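Local coordinates for YkuI protein (Bacillus subtilis, PDB 2BAS), which binds the second messenger cyclic di-GMP and is probably a phosphodiesterase that cleaves it, at residues A[109-114]-A[141-146]; A[42-47]-A[54-59]; A[146-151]-A[174-179]. All coordinates share one frame; numbering follows the deposited sequence.

Interaction 1 (A[109-114]-A[141-146])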
loop_
_atom_site.group_PDB
_atom_site.type_symbol
_atom_site.label_atom_id
_atom_site.label_comp_id
_atom_site.label_asym_id
_atom_site.label_seq_id
_atom_site.Cartn_x
_atom_site.Cartn_y
_atom_site.Cartn_z
ATOM N N ILE A 109 -27.740 -2.612 -5.124
ATOM C CA ILE A 109 -28.352 -1.444 -4.483
ATOM C C ILE A 109 -27.342 -0.769 -3.543
ATOM O O ILE A 109 -27.064 -1.274 -2.444
ATOM C CB ILE A 109 -29.667 -1.817 -3.709
ATOM C CG1 ILE A 109 -30.649 -2.575 -4.608
ATOM C CG2 ILE A 109 -30.333 -0.573 -3.146
ATOM C CD1 ILE A 109 -31.796 -3.257 -3.863
ATOM N N PHE A 110 -26.786 0.360 -3.986
ATOM C CA PHE A 110 -25.823 1.132 -3.183
ATOM C C PHE A 110 -26.526 2.200 -2.334
ATOM O O PHE A 110 -27.105 3.160 -2.860
ATOM C CB PHE A 110 -24.782 1.807 -4.076
ATOM C CG PHE A 110 -23.793 0.865 -4.708
ATOM C CD1 PHE A 110 -24.145 0.096 -5.820
ATOM C CD2 PHE A 110 -22.488 0.778 -4.219
ATOM C CE1 PHE A 110 -23.215 -0.768 -6.423
ATOM C CE2 PHE A 110 -21.564 -0.089 -4.807
ATOM C CZ PHE A 110 -21.929 -0.862 -5.920
HETATM N N MSE A 111 -26.461 2.024 -1.019
HETATM C CA MSE A 111 -27.057 2.959 -0.075
HETATM C C MSE A 111 -26.011 3.507 0.888
HETATM O O MSE A 111 -25.416 2.757 1.665
HETATM C CB MSE A 111 -28.145 2.264 0.732
HETATM C CG MSE A 111 -29.342 1.782 -0.052
HETATM SE SE MSE A 111 -30.403 0.527 1.027
HETATM C CE MSE A 111 -28.968 -0.803 1.471
ATOM N N ASN A 112 -25.801 4.816 0.837
ATOM C CA ASN A 112 -24.836 5.508 1.697
ATOM C C ASN A 112 -25.474 5.855 3.028
ATOM O O ASN A 112 -26.302 6.762 3.113
ATOM C CB ASN A 112 -24.349 6.785 1.014
ATOM C CG ASN A 112 -23.183 7.436 1.732
ATOM O OD1 ASN A 112 -22.643 6.904 2.709
ATOM N ND2 ASN A 112 -22.778 8.604 1.239
ATOM N N GLN A 113 -25.072 5.139 4.069
ATOM C CA GLN A 113 -25.705 5.272 5.369
ATOM C C GLN A 113 -24.760 5.837 6.398
ATOM O O GLN A 113 -23.625 5.395 6.511
ATOM C CB GLN A 113 -26.238 3.918 5.823
ATOM C CG GLN A 113 -27.416 3.454 4.999
ATOM C CD GLN A 113 -28.708 4.090 5.457
ATOM O OE1 GLN A 113 -29.121 3.908 6.605
ATOM N NE2 GLN A 113 -29.361 4.832 4.567
ATOM N N ASP A 114 -25.254 6.827 7.133
ATOM C CA ASP A 114 -24.520 7.500 8.198
ATOM C C ASP A 114 -24.278 6.524 9.355
ATOM O O ASP A 114 -25.219 5.978 9.924
ATOM C CB ASP A 114 -25.334 8.716 8.660
ATOM C CG ASP A 114 -24.550 9.676 9.552
ATOM O OD1 ASP A 114 -23.399 9.358 9.950
ATOM O OD2 ASP A 114 -25.110 10.761 9.860
ATOM N N HIS A 141 -27.989 -10.224 -0.549
ATOM C CA HIS A 141 -26.664 -10.107 -1.151
ATOM C C HIS A 141 -26.602 -9.008 -2.206
ATOM O O HIS A 141 -25.540 -8.729 -2.745
ATOM C CB HIS A 141 -26.164 -11.454 -1.709
ATOM C CG HIS A 141 -26.903 -11.943 -2.923
ATOM N ND1 HIS A 141 -27.681 -13.079 -2.910
ATOM C CD2 HIS A 141 -26.959 -11.467 -4.191
ATOM C CE1 HIS A 141 -28.194 -13.278 -4.112
ATOM N NE2 HIS A 141 -27.775 -12.311 -4.908
ATOM N N ARG A 142 -27.742 -8.390 -2.496
ATOM C CA ARG A 142 -27.804 -7.322 -3.488
ATOM C C ARG A 142 -27.566 -5.937 -2.896
ATOM O O ARG A 142 -27.437 -4.952 -3.638
ATOM C CB ARG A 142 -29.157 -7.344 -4.192
ATOM C CG ARG A 142 -29.319 -8.485 -5.191
ATOM C CD ARG A 142 -30.776 -8.590 -5.646
ATOM N NE ARG A 142 -31.235 -7.372 -6.313
ATOM C CZ ARG A 142 -32.505 -7.085 -6.581
ATOM N NH1 ARG A 142 -33.480 -7.924 -6.238
ATOM N NH2 ARG A 142 -32.802 -5.947 -7.192
ATOM N N PHE A 143 -27.516 -5.864 -1.568
ATOM C CA PHE A 143 -27.355 -4.593 -0.875
ATOM C C PHE A 143 -25.901 -4.243 -0.642
ATOM O O PHE A 143 -25.126 -5.049 -0.120
ATOM C CB PHE A 143 -28.080 -4.602 0.471
ATOM C CG PHE A 143 -29.578 -4.635 0.356
ATOM C CD1 PHE A 143 -30.286 -5.803 0.653
ATOM C CD2 PHE A 143 -30.290 -3.504 -0.044
ATOM C CE1 PHE A 143 -31.676 -5.837 0.560
ATOM C CE2 PHE A 143 -31.678 -3.540 -0.146
ATOM C CZ PHE A 143 -32.372 -4.703 0.158
ATOM N N VAL A 144 -25.534 -3.027 -1.028
ATOM C CA VAL A 144 -24.211 -2.512 -0.712
ATOM C C VAL A 144 -24.344 -1.334 0.262
ATOM O O VAL A 144 -24.794 -0.245 -0.100
ATOM C CB VAL A 144 -23.393 -2.161 -1.971
ATOM C CG1 VAL A 144 -22.031 -1.632 -1.579
ATOM C CG2 VAL A 144 -23.213 -3.394 -2.842
ATOM N N LEU A 145 -23.970 -1.596 1.509
ATOM C CA LEU A 145 -23.994 -0.606 2.559
ATOM C C LEU A 145 -22.679 0.187 2.571
ATOM O O LEU A 145 -21.619 -0.336 2.945
ATOM C CB LEU A 145 -24.214 -1.302 3.899
ATOM C CG LEU A 145 -24.569 -0.477 5.124
ATOM C CD1 LEU A 145 -26.038 -0.087 5.066
ATOM C CD2 LEU A 145 -24.301 -1.276 6.384
ATOM N N GLU A 146 -22.759 1.446 2.144
ATOM C CA GLU A 146 -21.613 2.334 2.155
ATOM C C GLU A 146 -21.490 3.011 3.515
ATOM O O GLU A 146 -22.441 3.623 4.000
ATOM C CB GLU A 146 -21.721 3.386 1.059
ATOM C CG GLU A 146 -21.784 2.854 -0.373
ATOM C CD GLU A 146 -21.929 3.980 -1.410
ATOM O OE1 GLU A 146 -21.445 5.116 -1.158
ATOM O OE2 GLU A 146 -22.523 3.724 -2.483
#

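Interaction 2 (A[42-47]-A[54-59])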
loop_
_atom_site.group_PDB
_atom_site.type_symbol
_atom_site.label_atom_id
_atom_site.label_comp_id
_atom_site.label_asym_id
_atom_site.label_seq_id
_atom_site.Cartn_x
_atom_site.Cartn_y
_atom_site.Cartn_z
ATOM N N TYR A 42 -31.478 8.275 -8.725
ATOM C CA TYR A 42 -30.522 7.182 -8.934
ATOM C C TYR A 42 -29.358 7.565 -9.848
ATOM O O TYR A 42 -29.514 8.363 -10.776
ATOM C CB TYR A 42 -31.238 5.956 -9.517
ATOM C CG TYR A 42 -32.538 5.568 -8.823
ATOM C CD1 TYR A 42 -33.756 6.113 -9.227
ATOM C CD2 TYR A 42 -32.545 4.649 -7.769
ATOM C CE1 TYR A 42 -34.951 5.762 -8.590
ATOM C CE2 TYR A 42 -33.726 4.293 -7.134
ATOM C CZ TYR A 42 -34.925 4.853 -7.551
ATOM O OH TYR A 42 -36.093 4.497 -6.922
ATOM N N GLN A 43 -28.190 6.987 -9.578
ATOM C CA GLN A 43 -27.036 7.146 -10.450
ATOM C C GLN A 43 -26.434 5.779 -10.734
ATOM O O GLN A 43 -26.099 5.037 -9.817
ATOM C CB GLN A 43 -26.001 8.100 -9.848
ATOM C CG GLN A 43 -24.915 8.536 -10.851
ATOM C CD GLN A 43 -23.975 9.594 -10.297
ATOM O OE1 GLN A 43 -23.822 9.749 -9.081
ATOM N NE2 GLN A 43 -23.333 10.326 -11.194
ATOM N N ALA A 44 -26.309 5.453 -12.015
ATOM C CA ALA A 44 -25.823 4.141 -12.437
ATOM C C ALA A 44 -24.357 3.932 -12.128
ATOM O O ALA A 44 -23.555 4.878 -12.133
ATOM C CB ALA A 44 -26.087 3.920 -13.920
ATOM N N ILE A 45 -24.020 2.679 -11.841
ATOM C CA ILE A 45 -22.646 2.291 -11.611
ATOM C C ILE A 45 -22.280 1.259 -12.657
ATOM O O ILE A 45 -23.047 0.316 -12.907
ATOM C CB ILE A 45 -22.426 1.800 -10.172
ATOM C CG1 ILE A 45 -22.635 2.971 -9.210
ATOM C CG2 ILE A 45 -21.012 1.248 -10.008
ATOM C CD1 ILE A 45 -23.103 2.571 -7.865
ATOM N N PHE A 46 -21.110 1.451 -13.266
ATOM C CA PHE A 46 -20.725 0.697 -14.458
ATOM C C PHE A 46 -19.682 -0.383 -14.267
ATOM O O PHE A 46 -18.725 -0.217 -13.529
ATOM C CB PHE A 46 -20.317 1.656 -15.579
ATOM C CG PHE A 46 -21.454 2.495 -16.081
ATOM C CD1 PHE A 46 -21.733 3.732 -15.505
ATOM C CD2 PHE A 46 -22.271 2.036 -17.109
ATOM C CE1 PHE A 46 -22.796 4.509 -15.958
ATOM C CE2 PHE A 46 -23.333 2.800 -17.568
ATOM C CZ PHE A 46 -23.593 4.044 -16.993
ATOM N N SER A 47 -19.912 -1.495 -14.958
ATOM C CA SER A 47 -19.057 -2.679 -14.948
ATOM C C SER A 47 -17.832 -2.443 -15.814
ATOM O O SER A 47 -17.907 -1.720 -16.810
ATOM C CB SER A 47 -19.844 -3.855 -15.541
ATOM O OG SER A 47 -19.341 -5.111 -15.122
ATOM N N VAL A 54 -24.428 -2.200 -13.244
ATOM C CA VAL A 54 -24.448 -3.309 -12.284
ATOM C C VAL A 54 -25.318 -2.966 -11.075
ATOM O O VAL A 54 -25.692 -3.845 -10.293
ATOM C CB VAL A 54 -23.019 -3.672 -11.817
ATOM C CG1 VAL A 54 -22.254 -4.327 -12.944
ATOM C CG2 VAL A 54 -22.277 -2.441 -11.322
ATOM N N GLY A 55 -25.630 -1.676 -10.942
ATOM C CA GLY A 55 -26.484 -1.175 -9.878
ATOM C C GLY A 55 -26.665 0.330 -9.950
ATOM O O GLY A 55 -26.274 0.969 -10.929
ATOM N N TYR A 56 -27.273 0.887 -8.908
ATOM C CA TYR A 56 -27.523 2.318 -8.820
ATOM C C TYR A 56 -27.343 2.769 -7.383
ATOM O O TYR A 56 -27.850 2.125 -6.464
ATOM C CB TYR A 56 -28.966 2.637 -9.220
ATOM C CG TYR A 56 -29.358 2.329 -10.647
ATOM C CD1 TYR A 56 -29.836 1.063 -11.006
ATOM C CD2 TYR A 56 -29.286 3.313 -11.633
ATOM C CE1 TYR A 56 -30.214 0.779 -12.320
ATOM C CE2 TYR A 56 -29.663 3.041 -12.951
ATOM C CZ TYR A 56 -30.129 1.774 -13.286
ATOM O OH TYR A 56 -30.510 1.508 -14.581
ATOM N N GLU A 57 -26.633 3.869 -7.176
ATOM C CA GLU A 57 -26.590 4.475 -5.856
ATOM C C GLU A 57 -27.944 5.147 -5.675
ATOM O O GLU A 57 -28.481 5.731 -6.625
ATOM C CB GLU A 57 -25.456 5.492 -5.728
ATOM C CG GLU A 57 -25.186 5.911 -4.287
ATOM C CD GLU A 57 -24.149 7.028 -4.150
ATOM O OE1 GLU A 57 -23.907 7.773 -5.124
ATOM O OE2 GLU A 57 -23.572 7.169 -3.047
ATOM N N VAL A 58 -28.501 5.026 -4.470
ATOM C CA VAL A 58 -29.784 5.628 -4.127
ATOM C C VAL A 58 -29.548 7.020 -3.531
ATOM O O VAL A 58 -28.920 7.150 -2.482
ATOM C CB VAL A 58 -30.594 4.725 -3.150
ATOM C CG1 VAL A 58 -31.812 5.464 -2.590
ATOM C CG2 VAL A 58 -31.037 3.455 -3.851
ATOM N N LEU A 59 -30.058 8.050 -4.206
ATOM C CA LEU A 59 -29.827 9.446 -3.809
ATOM C C LEU A 59 -31.101 10.134 -3.308
ATOM O O LEU A 59 -32.182 9.872 -3.816
ATOM C CB LEU A 59 -29.200 10.223 -4.977
ATOM C CG LEU A 59 -27.899 9.649 -5.587
ATOM C CD1 LEU A 59 -27.465 10.394 -6.838
ATOM C CD2 LEU A 59 -26.750 9.629 -4.586
#

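Interaction 3 (A[146-151]-A[174-179])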
loop_
_atom_site.group_PDB
_atom_site.type_symbol
_atom_site.label_atom_id
_atom_site.label_comp_id
_atom_site.label_asym_id
_atom_site.label_seq_id
_atom_site.Cartn_x
_atom_site.Cartn_y
_atom_site.Cartn_z
ATOM N N GLU A 146 -22.759 1.446 2.144
ATOM C CA GLU A 146 -21.613 2.334 2.155
ATOM C C GLU A 146 -21.490 3.011 3.515
ATOM O O GLU A 146 -22.441 3.623 4.000
ATOM C CB GLU A 146 -21.721 3.386 1.059
ATOM C CG GLU A 146 -21.784 2.854 -0.373
ATOM C CD GLU A 146 -21.929 3.980 -1.410
ATOM O OE1 GLU A 146 -21.445 5.116 -1.158
ATOM O OE2 GLU A 146 -22.523 3.724 -2.483
ATOM N N ILE A 147 -20.320 2.896 4.124
ATOM C CA ILE A 147 -20.060 3.497 5.419
ATOM C C ILE A 147 -18.934 4.535 5.323
ATOM O O ILE A 147 -17.976 4.361 4.561
ATOM C CB ILE A 147 -19.714 2.416 6.483
ATOM C CG1 ILE A 147 -20.761 1.295 6.491
ATOM C CG2 ILE A 147 -19.630 3.034 7.879
ATOM C CD1 ILE A 147 -22.154 1.728 6.986
ATOM N N THR A 148 -19.076 5.621 6.079
ATOM C CA THR A 148 -18.058 6.658 6.162
ATOM C C THR A 148 -17.571 6.705 7.606
ATOM O O THR A 148 -18.284 7.181 8.494
ATOM C CB THR A 148 -18.606 8.048 5.748
ATOM O OG1 THR A 148 -19.338 7.938 4.522
ATOM C CG2 THR A 148 -17.468 9.048 5.567
ATOM N N GLU A 149 -16.361 6.201 7.838
ATOM C CA GLU A 149 -15.803 6.133 9.194
ATOM C C GLU A 149 -15.100 7.424 9.583
ATOM O O GLU A 149 -14.659 7.577 10.719
ATOM C CB GLU A 149 -14.819 4.977 9.329
ATOM C CG GLU A 149 -15.261 3.686 8.693
ATOM C CD GLU A 149 -14.087 2.779 8.447
ATOM O OE1 GLU A 149 -13.116 2.838 9.231
ATOM O OE2 GLU A 149 -14.129 2.014 7.465
ATOM N N HIS A 150 -14.970 8.337 8.627
ATOM C CA HIS A 150 -14.404 9.647 8.892
ATOM C C HIS A 150 -15.229 10.355 9.974
ATOM O O HIS A 150 -14.679 10.948 10.904
ATOM C CB HIS A 150 -14.347 10.468 7.593
ATOM C CG HIS A 150 -14.267 11.950 7.807
ATOM N ND1 HIS A 150 -13.184 12.563 8.405
ATOM C CD2 HIS A 150 -15.135 12.943 7.496
ATOM C CE1 HIS A 150 -13.392 13.867 8.460
ATOM N NE2 HIS A 150 -14.569 14.124 7.917
ATOM N N ASN A 151 -16.549 10.245 9.864
ATOM C CA ASN A 151 -17.467 10.957 10.745
ATOM C C ASN A 151 -17.713 10.343 12.132
ATOM O O ASN A 151 -18.369 10.965 12.968
ATOM C CB ASN A 151 -18.805 11.129 10.020
ATOM C CG ASN A 151 -18.682 11.974 8.772
ATOM O OD1 ASN A 151 -18.044 13.029 8.786
ATOM N ND2 ASN A 151 -19.297 11.523 7.687
ATOM N N ALA A 174 -19.233 -1.505 1.600
ATOM C CA ALA A 174 -18.360 -0.590 0.907
ATOM C C ALA A 174 -17.869 0.434 1.913
ATOM O O ALA A 174 -18.656 0.935 2.704
ATOM C CB ALA A 174 -19.113 0.095 -0.198
ATOM N N VAL A 175 -16.567 0.708 1.901
ATOM C CA VAL A 175 -15.999 1.788 2.701
ATOM C C VAL A 175 -15.797 3.000 1.774
ATOM O O VAL A 175 -15.430 2.854 0.606
ATOM C CB VAL A 175 -14.698 1.366 3.432
ATOM C CG1 VAL A 175 -13.994 2.556 4.038
ATOM C CG2 VAL A 175 -15.015 0.369 4.542
ATOM N N ASP A 176 -15.993 4.167 2.295
ATOM C CA ASP A 176 -16.076 5.440 1.566
ATOM C C ASP A 176 -14.835 6.306 1.867
ATOM O O ASP A 176 -14.116 6.066 2.845
ATOM C CB ASP A 176 -17.336 6.197 2.001
ATOM C CG ASP A 176 -17.823 7.196 0.956
ATOM O OD1 ASP A 176 -17.144 7.377 -0.124
ATOM O OD2 ASP A 176 -18.912 7.857 1.157
ATOM N N ASN A 177 -14.639 7.287 0.991
ATOM C CA ASN A 177 -13.527 8.277 1.064
ATOM C C ASN A 177 -12.149 7.634 1.299
ATOM O O ASN A 177 -11.391 8.035 2.194
ATOM C CB ASN A 177 -13.744 9.252 2.224
ATOM C CG ASN A 177 -15.046 10.040 2.121
ATOM O OD1 ASN A 177 -15.684 10.039 1.070
ATOM N ND2 ASN A 177 -15.484 10.722 3.163
ATOM N N ILE A 178 -11.816 6.650 0.506
ATOM C CA ILE A 178 -10.517 5.981 0.647
ATOM C C ILE A 178 -9.453 6.739 -0.166
ATOM O O ILE A 178 -9.728 7.233 -1.274
ATOM C CB ILE A 178 -10.607 4.534 0.161
ATOM C CG1 ILE A 178 -11.575 3.692 0.999
ATOM C CG2 ILE A 178 -9.262 3.801 0.212
ATOM C CD1 ILE A 178 -11.202 3.651 2.486
ATOM N N GLY A 179 -8.276 6.801 0.439
ATOM C CA GLY A 179 -7.098 7.460 -0.139
ATOM C C GLY A 179 -6.879 8.846 0.477
ATOM O O GLY A 179 -5.738 9.265 0.726
#

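Interaction 1 (A[109-114]-A[141-146])
The carbonyl oxygen of Ile109 takes the N-H of Val144 at 2.7 Å (N to O), the shortest of five backbone hydrogen bonds that zip segments 109-114 and 141-146 together in parallel. Arg142, Val144 and Glu146 of one segment alternate with Ile109, Met111 and Gln113 of the other, the usual parallel pattern; the bonds of Arg142 and Gln113 extend the pairing at its ends, and all five are fairly straight.

Side chains then sort onto two faces. On one, Val144 sets its CB over a face of the Phe110 ring, 4.0 Å from the ring centroid, a CH-pi contact displaced toward the rim; its CG1 lies 3.6 Å from CD2 of the same ring. The edge of that ring is met by the carboxylate of Glu146, with OE2 at 3.4 Å from Phe110 CD2 and the two planes 72° apart. An extended chain beyond CG (chi2 179°) carries this carboxylate along the strand surface, where OE2 also forms a salt bridge with Lys197.

On the other face Ile109, Met111, Phe143 and Leu145 are apolar. Ile109 and Phe143 lie side by side, CD1 of the former 3.7 Å from CE2 of the latter. In Met111, a selenomethionine in the crystal, a bend at chi3 (-55°) returns CE to the Phe143 ring, 3.4 Å from its CD2, while the selenium sits 5.3 Å from the ring centroid in an oblique Met-aromatic contact. Helices 82-100 and 124-135 cover this face. Farther along, the polar Gln113 rests its stem on Leu145, CG to CD1 at 3.8 Å, and sends its amide to Asp89.

Oily residues packed beneath helices on one side, and polar ends such as Asn112 and Glu146 gathered on the other, are the pattern of adjacent parallel strands in the TIM-barrel-like fold of EAL domains.

Interaction 2 (A[42-47]-A[54-59])
Gln43 and Glu57 form a hydrogen-bonded antiparallel pair, with Glu57 N reaching Gln43 O at 2.9 Å and Gln43 N returning to Glu57 O at 3.2 Å. Next to them Ala44 faces Tyr56 in a non-hydrogen-bonded pair: the small CB of Ala44 lies 3.8 Å from CE2 of the tyrosine, whose CD2 also meets Tyr42 CB at 3.9 Å. Toward the turn of the hairpin, Val54 spreads its two methyls, CG1 to Ser47 CB at 3.6 Å and CG2 to Ile45 CG2 at 4.1 Å. On the side of Gln43 and Glu57, Ile45 CD1 comes within 3.8 Å of Glu57 N.

A second shell fixes these groups. Phe264 stacks on Tyr56 and meets Tyr42 edge-to-face, and the hydroxyl of Tyr56 is hydrogen-bonded to the backbone N of Leu265. Gln43 and Glu57 both hold CG anti to the backbone N (chi1 -168° and -167°) and extend from the same face; NE2 of Gln253 is hydrogen-bonded to OE1 of each, and Gln43 NE2 goes to Val258 O.

The chemistry is thus divided across the hairpin: largely aromatic on one face; on the other, an amide-carboxylate network beside Ile45. Shared donation from Gln253 is consistent with a restrained rotation of the Glu57 carboxylate, which opens a Glu-Val-Leu sequence consistent with the EAL signature and whose OE2 has a long, weak ion pair with Lys197.

Interaction 3 (A[146-151]-A[174-179])
Glu146 and Ile147 pair in parallel with Ala174 and Val175, but the bonding tails off quickly: Ile147 N donates to Ala174 O at 2.9 Å, the next bond, from Asp176 N to Ile147 O, is weak and bent at 130°, and the two chain directions, taken over 146-149 and 174-177, are already 51° apart. Within the paired part, the small CB of Ala174 accepts the aliphatic stem of Glu146, whose CG is 3.8 Å away. Side chains take over where the backbones part: two residue pairs on, the Thr148 hydroxyl points at Asp176 OD2 in a weak hydrogen bond of 3.4 Å between OG1 and OD2.

Strands 143-147 and 172-178 are the two arms of a beta-alpha-beta unit, joined through helix 156-167, and the contact lies toward the C-terminal ends of both strands, the side on which TIM-barrel folds carry their active sites. The acidic neighbours are consistent with this: Asp176 OD2 stands 4.4 Å from Glu146 OE1, and Glu233 lies close to Asp176 OD1.

With CG anti to its backbone N (chi1 -156°), Asp176 directs its other oxygen back to the main chain, where Asn177 N meets OD1 at 2.7 Å from above the carboxylate plane, just as the chain turns its corner. An alanine here removes both carboxylate oxygens, which would probably leave the Thr148 hydroxyl and the Asn177 N-H without these acceptors and make the corner at Asn177 less firmly set.

On the reverse face Glu149 crosses Val175 at about a right angle, OE2 resting 3.5 Å from valine CG2, while its OE1 is hydrogen-bonded to the hydroxyl of Tyr160.

Overall arrangement
The three contacts are seams of one curved sheet; a further strand pairing, 53-64 with 108-112, separates interactions 2 and 1. Interaction 2 is the antiparallel hairpin, and Phe110 O with Val58 N (2.8 Å) probably hydrogen-bonds it to interaction 1. Interactions 1 and 3 share strand 143-147 and Glu146 itself. All are buried, yet their character shifts with place: interaction 1 is the most regular, a parallel pair with an apolar helix-covered face; interaction 2 relies on aromatic packing and an amide-carboxylate network; interaction 3, where the strands diverge, is smaller and more polar, with some residues partly exposed. Glu57 OE2 and Glu146 OE1, 3.5 Å apart, bring interactions 2 and 3 together in an acidic cluster beside Lys197, consistent with the metal-binding region of EAL relatives.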